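Local atomic coordinates of periplasmic binding protein (Veillonella parvula, PDB entry 4N01), a protein that probably binds a solute in the periplasm and hands it to a membrane transporter. Residues A[226-238]-A[314-328]. Residues are numbered along the deposited sequence; the frame is centred on the assembly and turned at random.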
ATOM      1  N   GLU A 226      13.598  -2.615   0.405  1.00 14.81           N
ATOM      2  CA  GLU A 226      13.691  -1.323  -0.272  1.00 18.20           C
ATOM      3  C   GLU A 226      12.330  -0.893  -0.794  1.00 17.17           C
ATOM      4  O   GLU A 226      11.392  -1.685  -0.822  1.00 21.79           O
ATOM      5  CB  GLU A 226      14.699  -1.386  -1.438  1.00 16.80           C
ATOM      6  CG  GLU A 226      16.131  -1.793  -1.030  1.00 24.17           C
ATOM      7  CD  GLU A 226      16.795  -0.858  -0.019  1.00 21.90           C
ATOM      8  OE1 GLU A 226      16.286   0.265   0.214  1.00 24.90           O
ATOM      9  OE2 GLU A 226      17.851  -1.240   0.549  1.00 19.95           O
ATOM     10  N   GLY A 227      12.212   0.368  -1.193  1.00 16.98           N
ATOM     11  CA  GLY A 227      10.987   0.817  -1.821  1.00 15.35           C
ATOM     12  C   GLY A 227      10.029   1.522  -0.883  1.00 18.13           C
ATOM     13  O   GLY A 227      10.426   2.099   0.130  1.00 12.54           O
ATOM     14  N   TYR A 228       8.750   1.449  -1.219  1.00 12.62           N
ATOM     15  CA  TYR A 228       7.747   2.302  -0.600  1.00 15.37           C
ATOM     16  C   TYR A 228       7.757   2.299   0.932  1.00 15.32           C
ATOM     17  O   TYR A 228       7.810   3.366   1.563  1.00 15.59           O
ATOM     18  CB  TYR A 228       6.358   1.935  -1.129  1.00 15.45           C
ATOM     19  CG  TYR A 228       5.306   2.938  -0.766  1.00 13.00           C
ATOM     20  CD1 TYR A 228       5.124   4.079  -1.536  1.00 13.51           C
ATOM     21  CD2 TYR A 228       4.499   2.752   0.348  1.00 17.61           C
ATOM     22  CE1 TYR A 228       4.154   5.007  -1.213  1.00 14.15           C
ATOM     23  CE2 TYR A 228       3.520   3.673   0.680  1.00 17.05           C
ATOM     24  CZ  TYR A 228       3.356   4.794  -0.108  1.00 18.71           C
ATOM     25  OH  TYR A 228       2.393   5.717   0.217  1.00 19.52           O
ATOM     26  N   THR A 229       7.703   1.117   1.542  1.00 11.83           N
ATOM     27  CA  THR A 229       7.590   1.035   2.996  1.00 14.44           C
ATOM     28  C   THR A 229       8.797   1.697   3.662  1.00 13.60           C
ATOM     29  O   THR A 229       8.660   2.452   4.631  1.00 12.78           O
ATOM     30  CB  THR A 229       7.486  -0.427   3.469  1.00 11.43           C
ATOM     31  OG1 THR A 229       6.280  -1.014   2.953  1.00 16.39           O
ATOM     32  CG2 THR A 229       7.466  -0.494   4.998  1.00 13.12           C
ATOM     33  N   THR A 230       9.979   1.424   3.131  1.00 12.91           N
ATOM     34  CA  THR A 230      11.197   2.022   3.661  1.00 11.22           C
ATOM     35  C   THR A 230      11.173   3.535   3.503  1.00 19.83           C
ATOM     36  O   THR A 230      11.494   4.278   4.435  1.00 11.26           O
ATOM     37  CB  THR A 230      12.407   1.450   2.918  1.00 14.84           C
ATOM     38  OG1 THR A 230      12.563   0.078   3.300  1.00 15.32           O
ATOM     39  CG2 THR A 230      13.672   2.228   3.261  1.00 13.10           C
ATOM     40  N   ASN A 231      10.784   3.998   2.321  1.00 13.42           N
ATOM     41  CA  ASN A 231      10.810   5.428   2.038  1.00 11.61           C
ATOM     42  C   ASN A 231       9.815   6.264   2.836  1.00 15.88           C
ATOM     43  O   ASN A 231      10.131   7.382   3.228  1.00 17.84           O
ATOM     44  CB  ASN A 231      10.649   5.665   0.542  1.00 11.83           C
ATOM     45  CG  ASN A 231      11.857   5.214  -0.222  1.00 19.09           C
ATOM     46  OD1 ASN A 231      12.979   5.274   0.299  1.00 21.32           O
ATOM     47  ND2 ASN A 231      11.656   4.738  -1.446  1.00 17.74           N
ATOM     48  N   ILE A 232       8.624   5.732   3.095  1.00 12.36           N
ATOM     49  CA  ILE A 232       7.643   6.499   3.866  1.00 13.97           C
ATOM     50  C   ILE A 232       8.022   6.537   5.354  1.00 12.93           C
ATOM     51  O   ILE A 232       7.830   7.549   6.027  1.00 16.83           O
ATOM     52  CB  ILE A 232       6.201   5.986   3.665  1.00 12.41           C
ATOM     53  CG1 ILE A 232       6.070   4.526   4.113  1.00 16.33           C
ATOM     54  CG2 ILE A 232       5.816   6.122   2.201  1.00 14.67           C
ATOM     55  CD1 ILE A 232       4.899   4.260   4.999  1.00 23.87           C
ATOM     56  N   LEU A 233       8.589   5.447   5.863  1.00 12.45           N
ATOM     57  CA  LEU A 233       9.032   5.417   7.258  1.00  9.00           C
ATOM     58  C   LEU A 233      10.184   6.386   7.516  1.00 12.13           C
ATOM     59  O   LEU A 233      10.288   6.963   8.602  1.00 12.19           O
ATOM     60  CB  LEU A 233       9.419   3.984   7.696  1.00 11.90           C
ATOM     61  CG  LEU A 233       8.221   3.034   7.820  1.00 14.26           C
ATOM     62  CD1 LEU A 233       8.707   1.615   8.132  1.00 16.57           C
ATOM     63  CD2 LEU A 233       7.257   3.533   8.898  1.00 21.64           C
ATOM     64  N   LYS A 234      11.027   6.605   6.514  1.00 12.71           N
ATOM     65  CA  LYS A 234      12.101   7.589   6.653  1.00 16.63           C
ATOM     66  C   LYS A 234      11.553   9.001   6.899  1.00 20.96           C
ATOM     67  O   LYS A 234      12.216   9.835   7.520  1.00 12.04           O
ATOM     68  CB  LYS A 234      13.021   7.567   5.426  1.00 17.83           C
ATOM     69  CG  LYS A 234      13.976   6.384   5.418  1.00 28.91           C
ATOM     70  CD  LYS A 234      14.925   6.414   4.228  1.00 38.80           C
ATOM     71  CE  LYS A 234      16.025   5.367   4.409  1.00 43.05           C
ATOM     72  NZ  LYS A 234      16.810   5.121   3.163  1.00 38.06           N
ATOM     73  N   LEU A 235      10.339   9.265   6.432  1.00 14.35           N
ATOM     74  CA  LEU A 235       9.732  10.589   6.626  1.00 16.33           C
ATOM     75  C   LEU A 235       9.491  10.950   8.102  1.00 12.63           C
ATOM     76  O   LEU A 235       9.367  12.135   8.436  1.00 17.00           O
ATOM     77  CB  LEU A 235       8.406  10.696   5.860  1.00 14.98           C
ATOM     78  CG  LEU A 235       8.490  10.626   4.335  1.00 17.81           C
ATOM     79  CD1 LEU A 235       7.063  10.600   3.783  1.00 15.68           C
ATOM     80  CD2 LEU A 235       9.270  11.802   3.752  1.00 18.59           C
ATOM     81  N   ILE A 236       9.401   9.946   8.972  1.00 12.97           N
ATOM     82  CA  ILE A 236       9.164  10.201  10.393  1.00 13.57           C
ATOM     83  C   ILE A 236      10.323   9.717  11.250  1.00 17.14           C
ATOM     84  O   ILE A 236      10.137   9.359  12.412  1.00 16.74           O
ATOM     85  CB  ILE A 236       7.855   9.558  10.914  1.00 14.43           C
ATOM     86  CG1 ILE A 236       7.841   8.049  10.633  1.00 12.83           C
ATOM     87  CG2 ILE A 236       6.634  10.248  10.298  1.00 13.05           C
ATOM     88  CD1 ILE A 236       6.704   7.297  11.389  1.00 16.88           C
ATOM     89  N   GLY A 237      11.512   9.688  10.664  1.00 16.86           N
ATOM     90  CA  GLY A 237      12.701   9.335  11.411  1.00 17.62           C
ATOM     91  C   GLY A 237      12.724   7.882  11.838  1.00 17.52           C
ATOM     92  O   GLY A 237      13.295   7.550  12.872  1.00 20.04           O
ATOM     93  N   ALA A 238      12.089   7.016  11.056  1.00 17.74           N
ATOM     94  CA  ALA A 238      12.106   5.585  11.350  1.00 13.70           C
ATOM     95  C   ALA A 238      12.879   4.907  10.227  1.00 21.45           C
ATOM     96  O   ALA A 238      12.415   4.864   9.091  1.00 18.98           O
ATOM     97  CB  ALA A 238      10.687   5.045  11.425  1.00 10.91           C
ATOM     98  N   ILE A 314       1.123   0.775   5.231  1.00 12.83           N
ATOM     99  CA  ILE A 314       2.538   0.962   4.878  1.00 15.01           C
ATOM    100  C   ILE A 314       2.852   0.604   3.432  1.00 16.54           C
ATOM    101  O   ILE A 314       4.019   0.533   3.038  1.00 15.94           O
ATOM    102  CB  ILE A 314       3.492   0.177   5.827  1.00 20.67           C
ATOM    103  CG1 ILE A 314       3.102  -1.305   5.886  1.00 18.06           C
ATOM    104  CG2 ILE A 314       3.492   0.800   7.209  1.00 18.61           C
ATOM    105  CD1 ILE A 314       4.120  -2.179   6.615  1.00 18.65           C
ATOM    106  N   THR A 315       1.803   0.369   2.647  1.00 15.19           N
ATOM    107  CA  THR A 315       1.934   0.137   1.217  1.00 12.79           C
ATOM    108  C   THR A 315       1.082   1.196   0.493  1.00 13.43           C
ATOM    109  O   THR A 315       0.270   1.876   1.136  1.00 15.84           O
ATOM    110  CB  THR A 315       1.512  -1.293   0.846  1.00 20.95           C
ATOM    111  OG1 THR A 315       0.183  -1.521   1.320  1.00 18.84           O
ATOM    112  CG2 THR A 315       2.473  -2.299   1.481  1.00 17.05           C
ATOM    113  N   PRO A 316       1.271   1.358  -0.828  1.00 14.76           N
ATOM    114  CA  PRO A 316       0.614   2.473  -1.524  1.00 17.55           C
ATOM    115  C   PRO A 316      -0.905   2.467  -1.362  1.00 18.05           C
ATOM    116  O   PRO A 316      -1.511   1.396  -1.320  1.00 16.53           O
ATOM    117  CB  PRO A 316       0.975   2.218  -2.985  1.00 24.07           C
ATOM    118  CG  PRO A 316       2.333   1.574  -2.908  1.00 18.00           C
ATOM    119  CD  PRO A 316       2.251   0.675  -1.699  1.00 12.97           C
ATOM    120  N   GLY A 317      -1.506   3.652  -1.267  1.00 17.89           N
ATOM    121  CA  GLY A 317      -2.942   3.768  -1.062  1.00 17.33           C
ATOM    122  C   GLY A 317      -3.283   5.162  -0.578  1.00 19.06           C
ATOM    123  O   GLY A 317      -2.672   6.136  -1.019  1.00 19.17           O
ATOM    124  N   VAL A 318      -4.247   5.266   0.332  1.00 15.35           N
ATOM    125  CA  VAL A 318      -4.707   6.571   0.792  1.00 15.52           C
ATOM    126  C   VAL A 318      -4.514   6.717   2.291  1.00 14.87           C
ATOM    127  O   VAL A 318      -4.912   7.716   2.872  1.00 18.36           O
ATOM    128  CB  VAL A 318      -6.189   6.805   0.442  1.00 19.93           C
ATOM    129  CG1 VAL A 318      -6.389   6.731  -1.063  1.00 19.01           C
ATOM    130  CG2 VAL A 318      -7.058   5.778   1.159  1.00 19.65           C
ATOM    131  N   ARG A 319      -3.878   5.722   2.915  1.00 15.53           N
ATOM    132  CA  ARG A 319      -3.789   5.709   4.372  1.00 14.68           C
ATOM    133  C   ARG A 319      -2.452   6.176   4.917  1.00 16.00           C
ATOM    134  O   ARG A 319      -2.285   6.250   6.139  1.00 14.33           O
ATOM    135  CB  ARG A 319      -4.033   4.300   4.912  1.00 13.87           C
ATOM    136  CG  ARG A 319      -5.305   3.630   4.413  1.00 15.39           C
ATOM    137  CD  ARG A 319      -5.501   2.359   5.210  1.00 19.57           C
ATOM    138  NE  ARG A 319      -6.552   1.516   4.657  1.00 17.18           N
ATOM    139  CZ  ARG A 319      -7.201   0.590   5.353  1.00 24.20           C
ATOM    140  NH1 ARG A 319      -6.930   0.411   6.646  1.00 21.01           N
ATOM    141  NH2 ARG A 319      -8.129  -0.142   4.761  1.00 18.62           N
ATOM    142  N   THR A 320      -1.494   6.455   4.037  1.00 14.69           N
ATOM    143  CA  THR A 320      -0.110   6.602   4.489  1.00 13.11           C
ATOM    144  C   THR A 320       0.136   7.686   5.526  1.00 15.11           C
ATOM    145  O   THR A 320       0.687   7.413   6.595  1.00 14.36           O
ATOM    146  CB  THR A 320       0.883   6.827   3.318  1.00 14.93           C
ATOM    147  OG1 THR A 320       0.671   5.821   2.321  1.00 19.92           O
ATOM    148  CG2 THR A 320       2.308   6.724   3.830  1.00 15.17           C
ATOM    149  N   VAL A 321      -0.235   8.920   5.202  1.00 15.58           N
ATOM    150  CA  VAL A 321       0.072  10.023   6.108  1.00 15.96           C
ATOM    151  C   VAL A 321      -0.701   9.881   7.426  1.00 20.69           C
ATOM    152  O   VAL A 321      -0.169  10.176   8.497  1.00 15.52           O
ATOM    153  CB  VAL A 321      -0.159  11.391   5.432  1.00 17.62           C
ATOM    154  CG1 VAL A 321      -0.072  12.510   6.457  1.00 16.50           C
ATOM    155  CG2 VAL A 321       0.897  11.597   4.345  1.00 17.17           C
ATOM    156  N   ASP A 322      -1.934   9.384   7.347  1.00 15.93           N
ATOM    157  CA  ASP A 322      -2.716   9.107   8.553  1.00 16.82           C
ATOM    158  C   ASP A 322      -2.008   8.102   9.460  1.00 19.99           C
ATOM    159  O   ASP A 322      -1.920   8.299  10.676  1.00 18.37           O
ATOM    160  CB  ASP A 322      -4.108   8.589   8.182  1.00 22.12           C
ATOM    161  CG  ASP A 322      -4.955   8.282   9.396  1.00 45.29           C
ATOM    162  OD1 ASP A 322      -5.491   9.235  10.001  1.00 47.15           O
ATOM    163  OD2 ASP A 322      -5.085   7.088   9.747  1.00 54.63           O
ATOM    164  N   ALA A 323      -1.482   7.039   8.862  1.00 17.60           N
ATOM    165  CA  ALA A 323      -0.756   6.018   9.608  1.00 16.61           C
ATOM    166  C   ALA A 323       0.573   6.563  10.144  1.00 18.67           C
ATOM    167  O   ALA A 323       0.974   6.257  11.274  1.00 14.77           O
ATOM    168  CB  ALA A 323      -0.510   4.813   8.729  1.00 13.47           C
ATOM    169  N   LEU A 324       1.253   7.371   9.339  1.00 14.96           N
ATOM    170  CA  LEU A 324       2.516   7.968   9.767  1.00 11.84           C
ATOM    171  C   LEU A 324       2.339   8.870  10.984  1.00 17.22           C
ATOM    172  O   LEU A 324       3.232   8.976  11.826  1.00 18.63           O
ATOM    173  CB  LEU A 324       3.140   8.759   8.623  1.00 12.95           C
ATOM    174  CG  LEU A 324       3.809   7.972   7.488  1.00 16.65           C
ATOM    175  CD1 LEU A 324       4.329   8.954   6.432  1.00 14.23           C
ATOM    176  CD2 LEU A 324       4.942   7.117   8.003  1.00 18.75           C
ATOM    177  N   LYS A 325       1.188   9.521  11.080  1.00 14.69           N
ATOM    178  CA  LYS A 325       0.874  10.340  12.248  1.00 16.34           C
ATOM    179  C   LYS A 325       0.891   9.479  13.516  1.00 21.71           C
ATOM    180  O   LYS A 325       1.551   9.815  14.510  1.00 16.81           O
ATOM    181  CB  LYS A 325      -0.490  10.998  12.071  1.00 18.34           C
ATOM    182  CG  LYS A 325      -0.842  12.029  13.116  1.00 23.53           C
ATOM    183  CD  LYS A 325      -2.127  12.768  12.716  1.00 27.51           C
ATOM    184  CE  LYS A 325      -2.467  13.893  13.677  1.00 46.89           C
ATOM    185  NZ  LYS A 325      -2.793  13.402  15.041  1.00 56.56           N
ATOM    186  N   ARG A 326       0.173   8.361  13.472  1.00 16.49           N
ATOM    187  CA  ARG A 326       0.097   7.449  14.616  1.00 17.54           C
ATOM    188  C   ARG A 326       1.458   6.844  14.939  1.00 16.35           C
ATOM    189  O   ARG A 326       1.839   6.748  16.111  1.00 18.75           O
ATOM    190  CB  ARG A 326      -0.918   6.338  14.342  1.00 16.35           C
ATOM    191  CG  ARG A 326      -1.230   5.462  15.547  1.00 18.28           C
ATOM    192  CD  ARG A 326      -2.238   4.360  15.186  1.00 27.74           C
ATOM    193  NE  ARG A 326      -1.588   3.196  14.582  1.00 28.83           N
ATOM    194  CZ  ARG A 326      -1.740   2.813  13.317  1.00 33.02           C
ATOM    195  NH1 ARG A 326      -2.539   3.493  12.497  1.00 30.08           N
ATOM    196  NH2 ARG A 326      -1.101   1.730  12.878  1.00 29.46           N
ATOM    197  N   LEU A 327       2.189   6.440  13.903  1.00 12.57           N
ATOM    198  CA  LEU A 327       3.474   5.784  14.089  1.00 15.86           C
ATOM    199  C   LEU A 327       4.470   6.764  14.688  1.00 11.72           C
ATOM    200  O   LEU A 327       5.248   6.394  15.561  1.00 17.81           O
ATOM    201  CB  LEU A 327       4.009   5.234  12.759  1.00 15.49           C
ATOM    202  CG  LEU A 327       3.267   4.024  12.175  1.00 30.99           C
ATOM    203  CD1 LEU A 327       3.749   3.695  10.767  1.00 33.10           C
ATOM    204  CD2 LEU A 327       3.475   2.840  13.054  1.00 33.93           C
ATOM    205  N   ALA A 328       4.415   8.022  14.241  1.00 11.57           N
ATOM    206  CA  ALA A 328       5.295   9.054  14.776  1.00 13.80           C
ATOM    207  C   ALA A 328       5.042   9.254  16.264  1.00 19.58           C
ATOM    208  O   ALA A 328       5.968   9.507  17.043  1.00 14.27           O
ATOM    209  CB  ALA A 328       5.099  10.369  14.023  1.00 13.07           C
TER
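Turned so that CG points opposite the backbone N (chi1 -168°), the phenol of Tyr228 leaves the first turn of helix 228-234 and reaches across to Thr320, whose OG1 lies beside its own backbone N, opposite the carbonyl carbon, and so meets it. Tyr228 OH and Thr320 OG1 hydrogen-bond at 2.7 Å, near the plane of the ring. Pro316 lies flat against one face, its CG 3.9 Å from the ring centroid in a CH-pi contact, while Ile232 CG2 from the same helix covers the opposite face nearer the rim. The tyrosine is thus sandwiched and tied at its end; a leucine in its place would probably leave Thr320 OG1 without this partner and Pro316 without its aromatic face. One residue on, Thr229 OG1 donates to Ile314 O at 2.7 Å, tilted 34° from the carbonyl plane, so the turn leading into helix 320-332 is held at a second point. Toward the C-terminal ends of both segments the contact is mostly apolar. Ile232 CD1 meets Thr320 CG2 tip to tip at 3.8 Å, and Ile236 CD1 sits 3.8 Å from Leu324 CD2 and 3.7 Å from Leu327 CB. Just past Ile236, Gly237 closes helix 228-234 with a Schellman motif. Segments 228-234 and 320-328 cross at -57°, with Leu327 also resting on strand 306-309, Tyr228 on helix 165-178, and Ile236 and Ala328 on helix 182-203.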